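Local structure of MdcA (Pseudomonas aeruginosa, 5VIT) at residues A32-E37 with V210-E215; I222-T227 with A549-W554; H93-E98 with S114-Q119; A150-F155 with E170-L175. The protein probably serves as the transferase subunit of malonate decarboxylase, exchanging acetyl for malonyl on the prosthetic-group thiol of the acyl carrier protein. All coordinates share one frame; numbering follows the deposited sequence.

How the contacts relate
Contacts 1, 3 and 4 lie in the parallel-sheet region of the N-terminal half: 1 within the sheet, 4 between strand and helix, 3 between two flanking helices. Contact 2 joins the chain between the two sheets to the C-terminal tail. Contact 4 is fully buried, the other three only partly. It lays a helix start on strand 149-154 by loose apolar touches, its polar atoms served from outside. Contact 1 adds edge strand 33-34 to the same sheet through backbone bonds and finishes with an arginine. In contacts 3 and 2 an arginine spreads over an apolar residue to reach two acids of the preceding helix and one glutamate, respectively. Contacts 2 and 4 touch through I222 and F155.

Contact 1. Residues A32-E37 with V210-E215; sequences AVLPRE and VDFVVE
The carbonyl oxygen of A32 is gripped twice by the strand beside it: V213 N donates a hydrogen bond to A32 O at 2.7 Å, and F212 CA adds a CA-H...O contact at 3.2 Å. The chain then answers in the other direction, L34 N bonding to V213 O at 2.8 Å and nearly straight (178°). Together the two bonds make a parallel bridge between V33 and V213, whose CG2 methyls meet 3.8 Å apart on one face. On the other face L34 settles into apolar company. Its CB lies 3.6 Å from V214 CG2, while CD1 reaches F212 CB, and helix 39-46 covers L34, F212 and V214 together. Past P35 the pairing passes to a side chain. R36 leaves with CG anti to the backbone N (chi1 172°) and bends at chi3, which carries NH1 to E215: it bonds to E215 O at 3.1 Å, from above the carbonyl plane, and makes a salt bridge to E215 OE2 at 3.6 Å, the guanidinium and carboxylate planes nearly parallel (14° apart). Two short, well-aimed backbone bonds thus fix the edge strand, and the longer charged pairing continues the attachment where regular pairing has stopped.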
loop_
_atom_site.group_PDB
_atom_site.type_symbol
_atom_site.label_atom_id
_atom_site.label_comp_id
_atom_site.label_asym_id
_atom_site.label_seq_id
_atom_site.Cartn_x
_atom_site.Cartn_y
_atom_site.Cartn_z
ATOM N N ALA A 32 40.503 -46.656 -14.879
ATOM C CA ALA A 32 39.850 -45.449 -14.386
ATOM C C ALA A 32 39.323 -45.626 -12.962
ATOM O O ALA A 32 38.876 -44.670 -12.331
ATOM C CB ALA A 32 38.716 -45.050 -15.324
ATOM N N VAL A 33 39.379 -46.852 -12.453
ATOM C CA VAL A 33 38.767 -47.148 -11.165
ATOM C C VAL A 33 39.778 -47.119 -10.024
ATOM O O VAL A 33 40.807 -47.790 -10.072
ATOM C CB VAL A 33 38.059 -48.515 -11.194
ATOM C CG1 VAL A 33 37.494 -48.846 -9.834
ATOM C CG2 VAL A 33 36.966 -48.529 -12.259
ATOM N N LEU A 34 39.481 -46.319 -9.005
ATOM C CA LEU A 34 40.305 -46.250 -7.809
ATOM C C LEU A 34 39.732 -47.115 -6.701
ATOM O O LEU A 34 38.522 -47.141 -6.481
ATOM C CB LEU A 34 40.439 -44.809 -7.307
ATOM C CG LEU A 34 41.526 -43.924 -7.924
ATOM C CD1 LEU A 34 41.366 -42.481 -7.469
ATOM C CD2 LEU A 34 42.907 -44.444 -7.556
ATOM N N PRO A 35 40.612 -47.835 -6.001
ATOM C CA PRO A 35 40.212 -48.608 -4.830
ATOM C C PRO A 35 39.819 -47.693 -3.680
ATOM O O PRO A 35 40.568 -46.769 -3.330
ATOM C CB PRO A 35 41.473 -49.414 -4.490
ATOM C CG PRO A 35 42.281 -49.410 -5.742
ATOM C CD PRO A 35 42.016 -48.078 -6.363
ATOM N N ARG A 36 38.653 -47.955 -3.100
ATOM C CA ARG A 36 38.163 -47.188 -1.960
ATOM C C ARG A 36 39.156 -47.202 -0.786
ATOM O O ARG A 36 39.195 -46.269 0.012
ATOM C CB ARG A 36 36.797 -47.733 -1.535
ATOM C CG ARG A 36 36.241 -47.168 -0.251
ATOM C CD ARG A 36 34.808 -47.632 -0.029
ATOM N NE ARG A 36 34.675 -49.081 -0.132
ATOM C CZ ARG A 36 34.070 -49.707 -1.141
ATOM N NH1 ARG A 36 33.528 -49.012 -2.139
ATOM N NH2 ARG A 36 34.000 -51.031 -1.149
ATOM N N GLU A 37 39.978 -48.247 -0.708
ATOM C CA GLU A 37 40.933 -48.397 0.388
ATOM C C GLU A 37 42.125 -47.437 0.275
ATOM O O GLU A 37 42.632 -46.950 1.283
ATOM C CB GLU A 37 41.425 -49.851 0.462
ATOM C CG GLU A 37 42.803 -50.057 1.105
ATOM C CD GLU A 37 43.957 -49.993 0.097
ATOM O OE1 GLU A 37 43.688 -50.076 -1.124
ATOM O OE2 GLU A 37 45.127 -49.852 0.525
ATOM N N VAL A 210 36.485 -37.450 -17.510
ATOM C CA VAL A 210 36.719 -38.030 -16.187
ATOM C C VAL A 210 38.052 -38.783 -16.138
ATOM O O VAL A 210 38.400 -39.488 -17.077
ATOM C CB VAL A 210 35.555 -38.980 -15.796
ATOM C CG1 VAL A 210 35.905 -39.815 -14.567
ATOM C CG2 VAL A 210 34.282 -38.176 -15.560
ATOM N N ASP A 211 38.806 -38.614 -15.057
ATOM C CA ASP A 211 40.079 -39.306 -14.931
ATOM C C ASP A 211 39.971 -40.532 -14.020
ATOM O O ASP A 211 40.507 -41.601 -14.333
ATOM C CB ASP A 211 41.150 -38.346 -14.417
ATOM C CG ASP A 211 41.405 -37.187 -15.382
ATOM O OD1 ASP A 211 41.787 -37.451 -16.552
ATOM O OD2 ASP A 211 41.201 -36.014 -14.969
ATOM N N PHE A 212 39.275 -40.390 -12.899
ATOM C CA PHE A 212 39.091 -41.528 -12.006
ATOM C C PHE A 212 37.682 -41.592 -11.444
ATOM O O PHE A 212 37.049 -40.559 -11.224
ATOM C CB PHE A 212 40.100 -41.479 -10.860
ATOM C CG PHE A 212 41.518 -41.634 -11.302
ATOM C CD1 PHE A 212 42.423 -40.585 -11.163
ATOM C CD2 PHE A 212 41.951 -42.824 -11.877
ATOM C CE1 PHE A 212 43.746 -40.725 -11.577
ATOM C CE2 PHE A 212 43.264 -42.970 -12.291
ATOM C CZ PHE A 212 44.162 -41.917 -12.143
ATOM N N VAL A 213 37.194 -42.813 -11.234
ATOM C CA VAL A 213 35.975 -43.044 -10.463
ATOM C C VAL A 213 36.284 -43.891 -9.223
ATOM O O VAL A 213 37.235 -44.685 -9.215
ATOM C CB VAL A 213 34.882 -43.740 -11.291
ATOM C CG1 VAL A 213 34.397 -42.829 -12.386
ATOM C CG2 VAL A 213 35.405 -45.038 -11.872
ATOM N N VAL A 214 35.492 -43.690 -8.169
ATOM C CA VAL A 214 35.617 -44.439 -6.924
ATOM C C VAL A 214 34.232 -44.818 -6.439
ATOM O O VAL A 214 33.348 -43.960 -6.350
ATOM C CB VAL A 214 36.304 -43.624 -5.808
ATOM C CG1 VAL A 214 36.673 -44.528 -4.644
ATOM C CG2 VAL A 214 37.532 -42.922 -6.337
ATOM N N GLU A 215 34.028 -46.089 -6.120
ATOM C CA GLU A 215 32.801 -46.474 -5.438
ATOM C C GLU A 215 32.855 -45.907 -4.017
ATOM O O GLU A 215 33.799 -46.156 -3.265
ATOM C CB GLU A 215 32.618 -47.993 -5.426
ATOM C CG GLU A 215 31.183 -48.427 -5.104
ATOM C CD GLU A 215 30.952 -49.928 -5.262
ATOM O OE1 GLU A 215 30.560 -50.366 -6.376
ATOM O OE2 GLU A 215 31.160 -50.663 -4.271
#

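Contact 2. Residues I222-T227 with A549-W554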
loop_
_atom_site.group_PDB
_atom_site.type_symbol
_atom_site.label_atom_id
_atom_site.label_comp_id
_atom_site.label_asym_id
_atom_site.label_seq_id
_atom_site.Cartn_x
_atom_site.Cartn_y
_atom_site.Cartn_z
ATOM N N ILE A 222 22.882 -36.091 0.447
ATOM C CA ILE A 222 22.042 -35.115 -0.222
ATOM C C ILE A 222 21.350 -34.256 0.823
ATOM O O ILE A 222 20.674 -34.763 1.703
ATOM C CB ILE A 222 21.001 -35.779 -1.146
ATOM C CG1 ILE A 222 21.706 -36.638 -2.195
ATOM C CG2 ILE A 222 20.138 -34.723 -1.825
ATOM C CD1 ILE A 222 20.775 -37.449 -3.070
ATOM N N GLU A 223 21.535 -32.944 0.727
ATOM C CA GLU A 223 20.853 -32.007 1.601
ATOM C C GLU A 223 19.558 -31.500 0.953
ATOM O O GLU A 223 19.576 -31.001 -0.172
ATOM C CB GLU A 223 21.775 -30.834 1.935
ATOM C CG GLU A 223 21.142 -29.805 2.845
ATOM C CD GLU A 223 21.011 -30.315 4.267
ATOM O OE1 GLU A 223 21.769 -31.231 4.658
ATOM O OE2 GLU A 223 20.148 -29.803 4.992
ATOM N N PRO A 224 18.425 -31.625 1.655
ATOM C CA PRO A 224 17.171 -31.068 1.109
ATOM C C PRO A 224 17.055 -29.567 1.389
ATOM O O PRO A 224 16.194 -29.143 2.149
ATOM C CB PRO A 224 16.085 -31.858 1.848
ATOM C CG PRO A 224 16.724 -32.213 3.167
ATOM C CD PRO A 224 18.209 -32.402 2.889
ATOM N N LEU A 225 17.903 -28.773 0.748
ATOM C CA LEU A 225 18.141 -27.393 1.167
ATOM C C LEU A 225 16.906 -26.485 1.096
ATOM O O LEU A 225 16.689 -25.646 1.989
ATOM C CB LEU A 225 19.271 -26.787 0.327
ATOM C CG LEU A 225 19.798 -25.440 0.821
ATOM C CD1 LEU A 225 20.467 -25.589 2.212
ATOM C CD2 LEU A 225 20.744 -24.825 -0.216
ATOM N N PHE A 226 16.096 -26.666 0.056
ATOM C CA PHE A 226 14.980 -25.766 -0.213
ATOM C C PHE A 226 13.638 -26.296 0.264
ATOM O O PHE A 226 12.627 -25.581 0.185
ATOM C CB PHE A 226 14.900 -25.464 -1.713
ATOM C CG PHE A 226 16.028 -24.616 -2.217
ATOM C CD1 PHE A 226 15.833 -23.281 -2.480
ATOM C CD2 PHE A 226 17.294 -25.168 -2.421
ATOM C CE1 PHE A 226 16.867 -22.491 -2.953
ATOM C CE2 PHE A 226 18.345 -24.392 -2.884
ATOM C CZ PHE A 226 18.136 -23.050 -3.156
ATOM N N THR A 227 13.622 -27.531 0.760
ATOM C CA THR A 227 12.394 -28.106 1.321
ATOM C C THR A 227 11.959 -27.359 2.588
ATOM O O THR A 227 12.733 -27.184 3.533
ATOM C CB THR A 227 12.553 -29.630 1.642
ATOM O OG1 THR A 227 12.809 -30.344 0.428
ATOM C CG2 THR A 227 11.263 -30.197 2.252
ATOM N N ALA A 549 14.010 -38.317 6.074
ATOM C CA ALA A 549 13.755 -38.661 7.466
ATOM C C ALA A 549 13.390 -37.448 8.329
ATOM O O ALA A 549 12.405 -37.451 9.066
ATOM C CB ALA A 549 14.978 -39.364 8.034
ATOM N N ARG A 550 14.222 -36.425 8.217
ATOM C CA ARG A 550 14.060 -35.115 8.837
ATOM C C ARG A 550 12.622 -34.593 8.887
ATOM O O ARG A 550 12.205 -33.963 9.863
ATOM C CB ARG A 550 14.948 -34.156 8.041
ATOM C CG ARG A 550 15.041 -32.732 8.446
ATOM C CD ARG A 550 15.909 -31.998 7.398
ATOM N NE ARG A 550 17.021 -32.821 6.924
ATOM C CZ ARG A 550 18.178 -32.344 6.470
ATOM N NH1 ARG A 550 18.384 -31.036 6.440
ATOM N NH2 ARG A 550 19.135 -33.176 6.063
ATOM N N PHE A 551 11.870 -34.863 7.824
ATOM C CA PHE A 551 10.536 -34.322 7.648
ATOM C C PHE A 551 9.453 -35.362 7.845
ATOM O O PHE A 551 8.295 -35.098 7.546
ATOM C CB PHE A 551 10.390 -33.707 6.247
ATOM C CG PHE A 551 11.266 -32.503 6.015
ATOM C CD1 PHE A 551 10.997 -31.294 6.656
ATOM C CD2 PHE A 551 12.344 -32.567 5.140
ATOM C CE1 PHE A 551 11.800 -30.185 6.436
ATOM C CE2 PHE A 551 13.148 -31.456 4.920
ATOM C CZ PHE A 551 12.881 -30.272 5.572
ATOM N N ARG A 552 9.825 -36.542 8.336
ATOM C CA ARG A 552 8.868 -37.633 8.482
ATOM C C ARG A 552 8.161 -37.621 9.840
ATOM O O ARG A 552 8.759 -37.311 10.875
ATOM C CB ARG A 552 9.558 -38.991 8.281
ATOM C CG ARG A 552 9.044 -39.755 7.081
ATOM C CD ARG A 552 9.672 -41.116 6.989
ATOM N NE ARG A 552 10.198 -41.349 5.651
ATOM C CZ ARG A 552 10.929 -42.404 5.318
ATOM N NH1 ARG A 552 11.215 -43.324 6.233
ATOM N NH2 ARG A 552 11.376 -42.535 4.072
ATOM N N SER A 553 6.883 -37.974 9.821
ATOM C CA SER A 553 6.114 -38.154 11.037
ATOM C C SER A 553 5.403 -39.499 10.981
ATOM O O SER A 553 4.214 -39.589 11.273
ATOM C CB SER A 553 5.113 -37.020 11.213
ATOM O OG SER A 553 5.801 -35.803 11.422
ATOM N N TRP A 554 6.143 -40.530 10.573
ATOM C CA TRP A 554 5.613 -41.883 10.404
ATOM C C TRP A 554 6.734 -42.840 10.098
ATOM O O TRP A 554 6.560 -44.056 10.191
ATOM C CB TRP A 554 4.578 -41.951 9.284
ATOM C CG TRP A 554 5.088 -41.555 7.926
ATOM C CD1 TRP A 554 5.687 -42.369 6.996
ATOM C CD2 TRP A 554 5.028 -40.248 7.335
ATOM N NE1 TRP A 554 5.999 -41.647 5.872
ATOM C CE2 TRP A 554 5.603 -40.346 6.049
ATOM C CE3 TRP A 554 4.538 -39.008 7.764
ATOM C CZ2 TRP A 554 5.708 -39.249 5.194
ATOM C CZ3 TRP A 554 4.638 -37.918 6.912
ATOM C CH2 TRP A 554 5.219 -38.046 5.640
ATOM O OXT TRP A 554 7.828 -42.402 9.744
#
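R550 meets E223 through one short charged bond, NH1 to OE2 at 2.6 Å, with the donor above the carboxylate plane and the two flat groups turned 59° apart. This is therefore a single-point salt bridge and not a paired, side-by-side one. P224 lies over one face of the same guanidinium, its CD 3.4 Å from R550 NH2. Next along, F551 brings its ring to T227. The T227 CG2 methyl sits over the ring in a CH-pi contact, 3.8 Å from the F551 centroid, and R550 CG covers the opposite face, leaving the phenyl between a methyl and an arginine stem. P224 CG comes in at the ring edge, 4.1 Å from F551 CE2.

Behind these contacts stand the groups that aim them. E223 bends at chi2 (73°) to turn its carboxylate to the arginine, and Y221 OH holds E223 OE1 while taking a weak bond from R550 NH2. T227 OG1 is bonded to E315, which leaves the methyl facing the phenyl. The backbone adds its own shape: P224 centres an inverse gamma turn and begins a type I turn ending at T227. On the tail, R552 N bonds to A549 O at 2.8 Å, closing the 3-10 turn that carries R550 and F551, and I534 of helix 534-540 supports F551. The arrangement is that of a C-terminal tail docked on a turn of the chain that leads from the first sheet to the second, here between strand 212-215 and helix 235-250.

Contact 3. Residues H93-E98 with S114-Q119; sequences HLDLFE and SLRIGQ
The guanidinium of R116 is laid over L94 and edged by acids. L94 CB lies against one face, 3.6 Å above the plane and towards its rim, while D95 and E98 come to the edge. Both acids use the same nitrogen: R116 NH2 bonds to D95 OD1 at 2.8 Å, fairly straight (166°), and more weakly to E98 OE1 at 3.2 Å. D95 is met on the anti side of its carboxylate, and both carboxylates stand steeply to the guanidinium. R116 reaches them with CG anti to the backbone N (chi1 -170°) and a chain extended as far as NE, running alongside L94 head to tail. P91 O takes R116 NH1, so three anchors from the same helix and its start fix the rotation of the group. The acids probably offset the charge that the arginine brings to a partly buried place. Beneath this salt-bridge network the contact turns apolar: L94 CD1 touches R116 CG at 3.6 Å and I117 CG1 at 3.6 Å, the leucine and isoleucine set roughly perpendicular to each other.

The two segments run nearly parallel, axes 10.8 Å apart and 16° askew, as expected of successive helices in a beta-alpha-beta fold. Strand 102-107 connects them, and F97 packs on it and on M83 of strand 81-85, while H93 and L96 also touch helix 64-70.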
loop_
_atom_site.group_PDB
_atom_site.type_symbol
_atom_site.label_atom_id
_atom_site.label_comp_id
_atom_site.label_asym_id
_atom_site.label_seq_id
_atom_site.Cartn_x
_atom_site.Cartn_y
_atom_site.Cartn_z
ATOM N N HIS A 93 34.530 -29.710 5.436
ATOM C CA HIS A 93 34.896 -28.637 4.531
ATOM C C HIS A 93 35.784 -27.638 5.261
ATOM O O HIS A 93 36.861 -27.268 4.779
ATOM C CB HIS A 93 33.643 -27.957 3.976
ATOM C CG HIS A 93 32.804 -28.847 3.104
ATOM N ND1 HIS A 93 31.503 -28.551 2.771
ATOM C CD2 HIS A 93 33.097 -30.019 2.486
ATOM C CE1 HIS A 93 31.025 -29.498 1.978
ATOM N NE2 HIS A 93 31.967 -30.402 1.798
ATOM N N LEU A 94 35.349 -27.223 6.445
ATOM C CA LEU A 94 36.132 -26.277 7.220
ATOM C C LEU A 94 37.195 -26.975 8.068
ATOM O O LEU A 94 38.169 -26.343 8.475
ATOM C CB LEU A 94 35.223 -25.426 8.088
ATOM C CG LEU A 94 34.230 -24.576 7.289
ATOM C CD1 LEU A 94 33.579 -23.575 8.203
ATOM C CD2 LEU A 94 34.906 -23.871 6.121
ATOM N N ASP A 95 37.021 -28.271 8.319
ATOM C CA ASP A 95 38.083 -29.064 8.939
ATOM C C ASP A 95 39.399 -28.892 8.167
ATOM O O ASP A 95 40.460 -28.722 8.770
ATOM C CB ASP A 95 37.687 -30.546 9.015
ATOM C CG ASP A 95 36.673 -30.830 10.126
ATOM O OD1 ASP A 95 36.605 -30.041 11.093
ATOM O OD2 ASP A 95 35.933 -31.834 10.027
ATOM N N LEU A 96 39.307 -28.888 6.836
ATOM C CA LEU A 96 40.464 -28.709 5.953
ATOM C C LEU A 96 41.331 -27.509 6.333
ATOM O O LEU A 96 42.557 -27.545 6.208
ATOM C CB LEU A 96 40.008 -28.555 4.501
ATOM C CG LEU A 96 39.285 -29.725 3.832
ATOM C CD1 LEU A 96 38.893 -29.364 2.403
ATOM C CD2 LEU A 96 40.135 -30.970 3.842
ATOM N N PHE A 97 40.686 -26.454 6.812
ATOM C CA PHE A 97 41.382 -25.215 7.121
ATOM C C PHE A 97 41.985 -25.273 8.514
ATOM O O PHE A 97 43.119 -24.840 8.738
ATOM C CB PHE A 97 40.424 -24.022 6.975
ATOM C CG PHE A 97 39.959 -23.799 5.553
ATOM C CD1 PHE A 97 38.917 -24.546 5.024
ATOM C CD2 PHE A 97 40.594 -22.871 4.736
ATOM C CE1 PHE A 97 38.512 -24.364 3.714
ATOM C CE2 PHE A 97 40.184 -22.677 3.427
ATOM C CZ PHE A 97 39.144 -23.422 2.917
ATOM N N GLU A 98 41.217 -25.822 9.445
ATOM C CA GLU A 98 41.673 -26.003 10.814
ATOM C C GLU A 98 42.861 -26.957 10.846
ATOM O O GLU A 98 43.832 -26.728 11.560
ATOM C CB GLU A 98 40.525 -26.529 11.678
ATOM C CG GLU A 98 40.519 -26.037 13.109
ATOM C CD GLU A 98 39.149 -26.182 13.752
ATOM O OE1 GLU A 98 38.276 -25.318 13.507
ATOM O OE2 GLU A 98 38.936 -27.168 14.486
ATOM N N SER A 114 28.407 -20.466 9.009
ATOM C CA SER A 114 28.590 -19.010 8.908
ATOM C C SER A 114 29.470 -18.469 10.045
ATOM O O SER A 114 30.388 -17.656 9.811
ATOM C CB SER A 114 27.227 -18.291 8.896
ATOM O OG SER A 114 26.508 -18.507 10.112
ATOM N N LEU A 115 29.202 -18.938 11.266
ATOM C CA LEU A 115 30.021 -18.582 12.419
ATOM C C LEU A 115 31.443 -19.139 12.305
ATOM O O LEU A 115 32.419 -18.424 12.534
ATOM C CB LEU A 115 29.366 -19.078 13.702
ATOM C CG LEU A 115 29.537 -18.204 14.946
ATOM C CD1 LEU A 115 28.975 -16.798 14.712
ATOM C CD2 LEU A 115 28.866 -18.856 16.150
ATOM N N ARG A 116 31.558 -20.408 11.930
ATOM C CA ARG A 116 32.858 -21.061 11.876
ATOM C C ARG A 116 33.811 -20.411 10.860
ATOM O O ARG A 116 35.007 -20.265 11.135
ATOM C CB ARG A 116 32.696 -22.554 11.576
ATOM C CG ARG A 116 33.992 -23.329 11.753
ATOM C CD ARG A 116 33.751 -24.795 11.998
ATOM N NE ARG A 116 35.017 -25.514 12.107
ATOM C CZ ARG A 116 35.227 -26.737 11.624
ATOM N NH1 ARG A 116 34.247 -27.384 11.006
ATOM N NH2 ARG A 116 36.417 -27.315 11.760
ATOM N N ILE A 117 33.283 -20.002 9.704
ATOM C CA ILE A 117 34.099 -19.362 8.678
ATOM C C ILE A 117 34.674 -18.053 9.203
ATOM O O ILE A 117 35.866 -17.783 9.032
ATOM C CB ILE A 117 33.296 -19.114 7.385
ATOM C CG1 ILE A 117 33.181 -20.419 6.592
ATOM C CG2 ILE A 117 33.966 -18.052 6.540
ATOM C CD1 ILE A 117 32.241 -20.359 5.412
ATOM N N GLY A 118 33.836 -17.259 9.863
ATOM C CA GLY A 118 34.304 -16.058 10.536
ATOM C C GLY A 118 35.361 -16.369 11.587
ATOM O O GLY A 118 36.386 -15.698 11.668
ATOM N N GLN A 119 35.113 -17.412 12.372
ATOM C CA GLN A 119 36.060 -17.871 13.381
ATOM C C GLN A 119 37.424 -18.250 12.785
ATOM O O GLN A 119 38.468 -17.782 13.249
ATOM C CB GLN A 119 35.475 -19.068 14.142
ATOM C CG GLN A 119 36.373 -19.554 15.265
ATOM C CD GLN A 119 36.559 -18.489 16.344
ATOM O OE1 GLN A 119 37.577 -17.786 16.380
ATOM N NE2 GLN A 119 35.568 -18.361 17.225
#

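Contact 4. Residues A150-F155 with E170-L175; sequences ALVAGF and EDTPAL
T172 is the first residue of 170-175 to reach the strand, and it does so with its methyl: CG2 lies 4.0 Å from V152 CG2, the two side chains crossing at a slant. Its torsion (chi1 -55°) sets CG2 anti to the backbone N and facing the valine, and turns OG1 towards A153 O. T172 OG1 and A153 O stand 4.1 Å apart, too far for a bond between them, and K61 NZ spans the distance by binding both. E56 works the same way with its two oxygens, OE2 to T172 OG1 and OE1 to A153 N. A lysine and a glutamate outside both segments thus satisfy the buried polar atoms and hold the threonine to the strand indirectly.

Three residues on, L175 brings the next turn down onto the same face. Its CD1 reaches V152 CG1 at 4.5 Å, a loose touch, and its carbonyl oxygen O lies 4.3 Å from A150 CB while bonding to T179 OG1 further along the helix. L175 N bonds to T172 O at 2.9 Å, which ties together the two residues that meet the strand. V152 therefore receives T172 on one methyl and L175 on the other, and V176 also packs on it. A150 and V152 face the helix, with L151 turned the other way between them.

The arrangement is a beta-alpha-beta crossover of a Rossmann-like sheet: strand 149-154 leads, after two short strands, into helix 172-180, which packs across it before the chain returns as the neighbouring parallel strand 185-190.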
loop_
_atom_site.group_PDB
_atom_site.type_symbol
_atom_site.label_atom_id
_atom_site.label_comp_id
_atom_site.label_asym_id
_atom_site.label_seq_id
_atom_site.Cartn_x
_atom_site.Cartn_y
_atom_site.Cartn_z
ATOM N N ALA A 150 39.129 -31.455 -9.731
ATOM C CA ALA A 150 37.726 -31.447 -9.320
ATOM C C ALA A 150 37.351 -32.740 -8.576
ATOM O O ALA A 150 37.624 -33.848 -9.046
ATOM C CB ALA A 150 36.815 -31.239 -10.513
ATOM N N LEU A 151 36.730 -32.571 -7.411
ATOM C CA LEU A 151 36.238 -33.678 -6.601
ATOM C C LEU A 151 34.712 -33.656 -6.597
ATOM O O LEU A 151 34.098 -32.843 -5.895
ATOM C CB LEU A 151 36.787 -33.577 -5.174
ATOM C CG LEU A 151 38.301 -33.419 -5.126
ATOM C CD1 LEU A 151 38.793 -33.206 -3.700
ATOM C CD2 LEU A 151 38.960 -34.623 -5.780
ATOM N N VAL A 152 34.090 -34.514 -7.401
ATOM C CA VAL A 152 32.647 -34.409 -7.600
ATOM C C VAL A 152 31.981 -35.769 -7.434
ATOM O O VAL A 152 32.658 -36.779 -7.244
ATOM C CB VAL A 152 32.300 -33.797 -8.994
ATOM C CG1 VAL A 152 32.969 -32.438 -9.176
ATOM C CG2 VAL A 152 32.667 -34.732 -10.132
ATOM N N ALA A 153 30.655 -35.794 -7.513
ATOM C CA ALA A 153 29.905 -36.990 -7.160
ATOM C C ALA A 153 28.855 -37.350 -8.201
ATOM O O ALA A 153 28.284 -36.474 -8.849
ATOM C CB ALA A 153 29.250 -36.803 -5.793
ATOM N N GLY A 154 28.602 -38.647 -8.352
ATOM C CA GLY A 154 27.555 -39.140 -9.234
ATOM C C GLY A 154 26.840 -40.334 -8.619
ATOM O O GLY A 154 27.292 -40.876 -7.605
ATOM N N PHE A 155 25.721 -40.744 -9.214
ATOM C CA PHE A 155 25.054 -41.973 -8.787
ATOM C C PHE A 155 25.755 -43.233 -9.327
ATOM O O PHE A 155 26.081 -44.144 -8.571
ATOM C CB PHE A 155 23.593 -41.977 -9.224
ATOM C CG PHE A 155 22.686 -41.192 -8.322
ATOM C CD1 PHE A 155 22.158 -39.968 -8.736
ATOM C CD2 PHE A 155 22.341 -41.680 -7.063
ATOM C CE1 PHE A 155 21.305 -39.232 -7.914
ATOM C CE2 PHE A 155 21.489 -40.950 -6.229
ATOM C CZ PHE A 155 20.973 -39.722 -6.664
ATOM N N GLU A 170 23.033 -30.940 -10.979
ATOM C CA GLU A 170 23.394 -29.711 -10.275
ATOM C C GLU A 170 24.599 -28.961 -10.884
ATOM O O GLU A 170 24.553 -28.565 -12.049
ATOM C CB GLU A 170 23.632 -30.035 -8.789
ATOM C CG GLU A 170 22.312 -30.416 -8.094
ATOM C CD GLU A 170 22.445 -30.865 -6.641
ATOM O OE1 GLU A 170 23.130 -30.191 -5.843
ATOM O OE2 GLU A 170 21.829 -31.903 -6.291
ATOM N N ASP A 171 25.662 -28.771 -10.103
ATOM C CA ASP A 171 26.773 -27.939 -10.547
ATOM C C ASP A 171 27.810 -28.703 -11.359
ATOM O O ASP A 171 28.692 -28.092 -11.984
ATOM C CB ASP A 171 27.530 -27.262 -9.386
ATOM C CG ASP A 171 26.642 -26.871 -8.202
ATOM O OD1 ASP A 171 25.564 -27.458 -7.964
ATOM O OD2 ASP A 171 26.980 -25.834 -7.581
ATOM N N THR A 172 27.714 -30.026 -11.324
ATOM C CA THR A 172 28.786 -30.904 -11.790
ATOM C C THR A 172 29.300 -30.594 -13.214
ATOM O O THR A 172 30.508 -30.417 -13.386
ATOM C CB THR A 172 28.347 -32.391 -11.707
ATOM O OG1 THR A 172 27.912 -32.679 -10.373
ATOM C CG2 THR A 172 29.496 -33.308 -12.069
ATOM N N PRO A 173 28.400 -30.486 -14.217
ATOM C CA PRO A 173 28.962 -30.215 -15.553
ATOM C C PRO A 173 29.675 -28.855 -15.635
ATOM O O PRO A 173 30.665 -28.704 -16.356
ATOM C CB PRO A 173 27.742 -30.269 -16.487
ATOM C CG PRO A 173 26.547 -30.264 -15.621
ATOM C CD PRO A 173 26.923 -30.558 -14.217
ATOM N N ALA A 174 29.202 -27.887 -14.870
ATOM C CA ALA A 174 29.874 -26.595 -14.792
ATOM C C ALA A 174 31.249 -26.681 -14.094
ATOM O O ALA A 174 32.127 -25.868 -14.345
ATOM C CB ALA A 174 28.983 -25.591 -14.067
ATOM N N LEU A 175 31.408 -27.636 -13.185
ATOM C CA LEU A 175 32.633 -27.747 -12.398
ATOM C C LEU A 175 33.660 -28.597 -13.130
ATOM O O LEU A 175 34.864 -28.334 -13.085
ATOM C CB LEU A 175 32.341 -28.360 -11.027
ATOM C CG LEU A 175 31.468 -27.535 -10.080
ATOM C CD1 LEU A 175 31.255 -28.307 -8.763
ATOM C CD2 LEU A 175 32.078 -26.148 -9.822
#